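Superoxide dismutase [Fe] (Sulfolobus solfataricus, PDB 1WB7) catalyses the disproportionation of superoxide radicals to hydrogen peroxide and molecular oxygen, using one iron ion in each subunit of a homotetramer. Local coordinates at residues N79-K82 and L83-Y87. The protein carries 1 engineered substitution. Numbering follows the deposited sequence.
Sequences NGHK and LHALY. With FE (Fe (III) ion), chain C.
His84 binds the iron through NE2 and turns its other ring nitrogen back onto the carbonyl of Gly80, one turn earlier in helix 67-89, the second helix of the alpha-hairpin domain of iron/manganese superoxide dismutases. The ring bond, ND1 to Gly80 O, is short at 2.5 Å; the oxygen lies at the ring edge, about 15° out of its plane. That carbonyl also receives a weak helical bond from His84 N, at 3.3 Å. With CG beside the backbone N (chi1 -79°), the imidazole folds back along the helix, where the Gly80 bond and the metal together fix its rotation. A backbone acceptor on ND1 would be expected to make the imidazole more electron-rich toward the metal.

Three further i+4 to i backbone bonds join 79-82 to 83-87: Leu83 N to Asn79 O (2.8 Å), Ala85 N to His81 O (3.0 Å) and Leu86 N to Lys82 O (3.0 Å).

Among the aliphatic side chains, Leu83 lays CB and CG against Asn79 O and packs on Ile165 and Ile168 of strand 165-170. Polar ends also reach the second subunit: Lys82 NZ forms salt bridges with its Glu143 and Asp141, His81 NE2 hydrogen-bonds the same Glu143, and the Asn79 amide bonds to its His159 O and Ala161 N.

His33, Asp170 and His174 complete the protein ligands of the iron, which lies 2.1 Å from His84 NE2 and 2.4 Å from the oxygen of a bound water.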
loop_
_atom_site.group_PDB
_atom_site.type_symbol
_atom_site.label_atom_id
_atom_site.label_comp_id
_atom_site.label_asym_id
_atom_site.label_seq_id
_atom_site.Cartn_x
_atom_site.Cartn_y
_atom_site.Cartn_z
ATOM N N ASN A 79 -4.486 10.692 -10.122
ATOM C CA ASN A 79 -5.717 10.143 -9.559
ATOM C C ASN A 79 -6.370 11.196 -8.685
ATOM O O ASN A 79 -7.597 11.301 -8.638
ATOM C CB ASN A 79 -5.430 8.889 -8.726
ATOM C CG ASN A 79 -5.400 7.635 -9.567
ATOM O OD1 ASN A 79 -6.373 7.320 -10.259
ATOM N ND2 ASN A 79 -4.287 6.911 -9.517
ATOM N N GLY A 80 -5.548 11.975 -7.987
ATOM C CA GLY A 80 -6.084 13.024 -7.136
ATOM C C GLY A 80 -6.955 13.940 -7.973
ATOM O O GLY A 80 -8.047 14.331 -7.570
ATOM N N HIS A 81 -6.465 14.277 -9.159
ATOM C CA HIS A 81 -7.203 15.136 -10.073
ATOM C C HIS A 81 -8.430 14.435 -10.661
ATOM O O HIS A 81 -9.555 14.929 -10.553
ATOM C CB HIS A 81 -6.283 15.594 -11.208
ATOM C CG HIS A 81 -7.017 16.102 -12.408
ATOM N ND1 HIS A 81 -7.926 17.137 -12.342
ATOM C CD2 HIS A 81 -6.993 15.707 -13.702
ATOM C CE1 HIS A 81 -8.432 17.354 -13.543
ATOM N NE2 HIS A 81 -7.883 16.499 -14.386
ATOM N N LYS A 82 -8.212 13.282 -11.283
ATOM C CA LYS A 82 -9.302 12.541 -11.903
ATOM C C LYS A 82 -10.442 12.206 -10.949
ATOM O O LYS A 82 -11.609 12.416 -11.280
ATOM C CB LYS A 82 -8.769 11.259 -12.552
ATOM C CG LYS A 82 -7.904 11.515 -13.774
ATOM C CD LYS A 82 -7.401 10.210 -14.386
ATOM C CE LYS A 82 -6.636 10.454 -15.688
ATOM N NZ LYS A 82 -7.505 10.983 -16.797
ATOM N N LEU A 83 -10.114 11.694 -9.767
ATOM C CA LEU A 83 -11.143 11.333 -8.799
ATOM C C LEU A 83 -11.944 12.534 -8.293
ATOM O O LEU A 83 -13.155 12.436 -8.104
ATOM C CB LEU A 83 -10.519 10.575 -7.625
ATOM C CG LEU A 83 -9.905 9.222 -8.004
ATOM C CD1 LEU A 83 -9.390 8.526 -6.751
ATOM C CD2 LEU A 83 -10.954 8.360 -8.708
ATOM N N HIS A 84 -11.286 13.667 -8.072
ATOM C CA HIS A 84 -12.019 14.837 -7.621
ATOM C C HIS A 84 -12.924 15.338 -8.745
ATOM O O HIS A 84 -14.054 15.764 -8.500
ATOM C CB HIS A 84 -11.062 15.942 -7.157
ATOM C CG HIS A 84 -10.510 15.712 -5.783
ATOM N ND1 HIS A 84 -9.452 14.868 -5.538
ATOM C CD2 HIS A 84 -10.900 16.186 -4.575
ATOM C CE1 HIS A 84 -9.211 14.830 -4.237
ATOM N NE2 HIS A 84 -10.078 15.620 -3.630
ATOM N N ALA A 85 -12.433 15.264 -9.979
ATOM C CA ALA A 85 -13.216 15.698 -11.131
ATOM C C ALA A 85 -14.480 14.846 -11.226
ATOM O O ALA A 85 -15.543 15.338 -11.589
ATOM C CB ALA A 85 -12.394 15.565 -12.412
ATOM N N LEU A 86 -14.359 13.562 -10.911
ATOM C CA LEU A 86 -15.513 12.678 -10.943
ATOM C C LEU A 86 -16.424 13.012 -9.772
ATOM O O LEU A 86 -17.648 13.024 -9.896
ATOM C CB LEU A 86 -15.075 11.216 -10.839
ATOM C CG LEU A 86 -14.365 10.595 -12.038
ATOM C CD1 LEU A 86 -14.019 9.164 -11.707
ATOM C CD2 LEU A 86 -15.263 10.663 -13.279
ATOM N N TYR A 87 -15.804 13.287 -8.631
ATOM C CA TYR A 87 -16.517 13.613 -7.405
ATOM C C TYR A 87 -17.463 14.801 -7.570
ATOM O O TYR A 87 -18.631 14.718 -7.194
ATOM C CB TYR A 87 -15.490 13.890 -6.310
ATOM C CG TYR A 87 -16.062 14.223 -4.951
ATOM C CD1 TYR A 87 -16.898 13.328 -4.279
ATOM C CD2 TYR A 87 -15.708 15.410 -4.309
ATOM C CE1 TYR A 87 -17.358 13.610 -2.994
ATOM C CE2 TYR A 87 -16.162 15.701 -3.030
ATOM C CZ TYR A 87 -16.982 14.800 -2.376
ATOM O OH TYR A 87 -17.395 15.084 -1.099
HETATM FE FE FE C . -10.822 15.337 -1.654
HETATM O O HOH W 1 -9.447 13.405 -1.475
#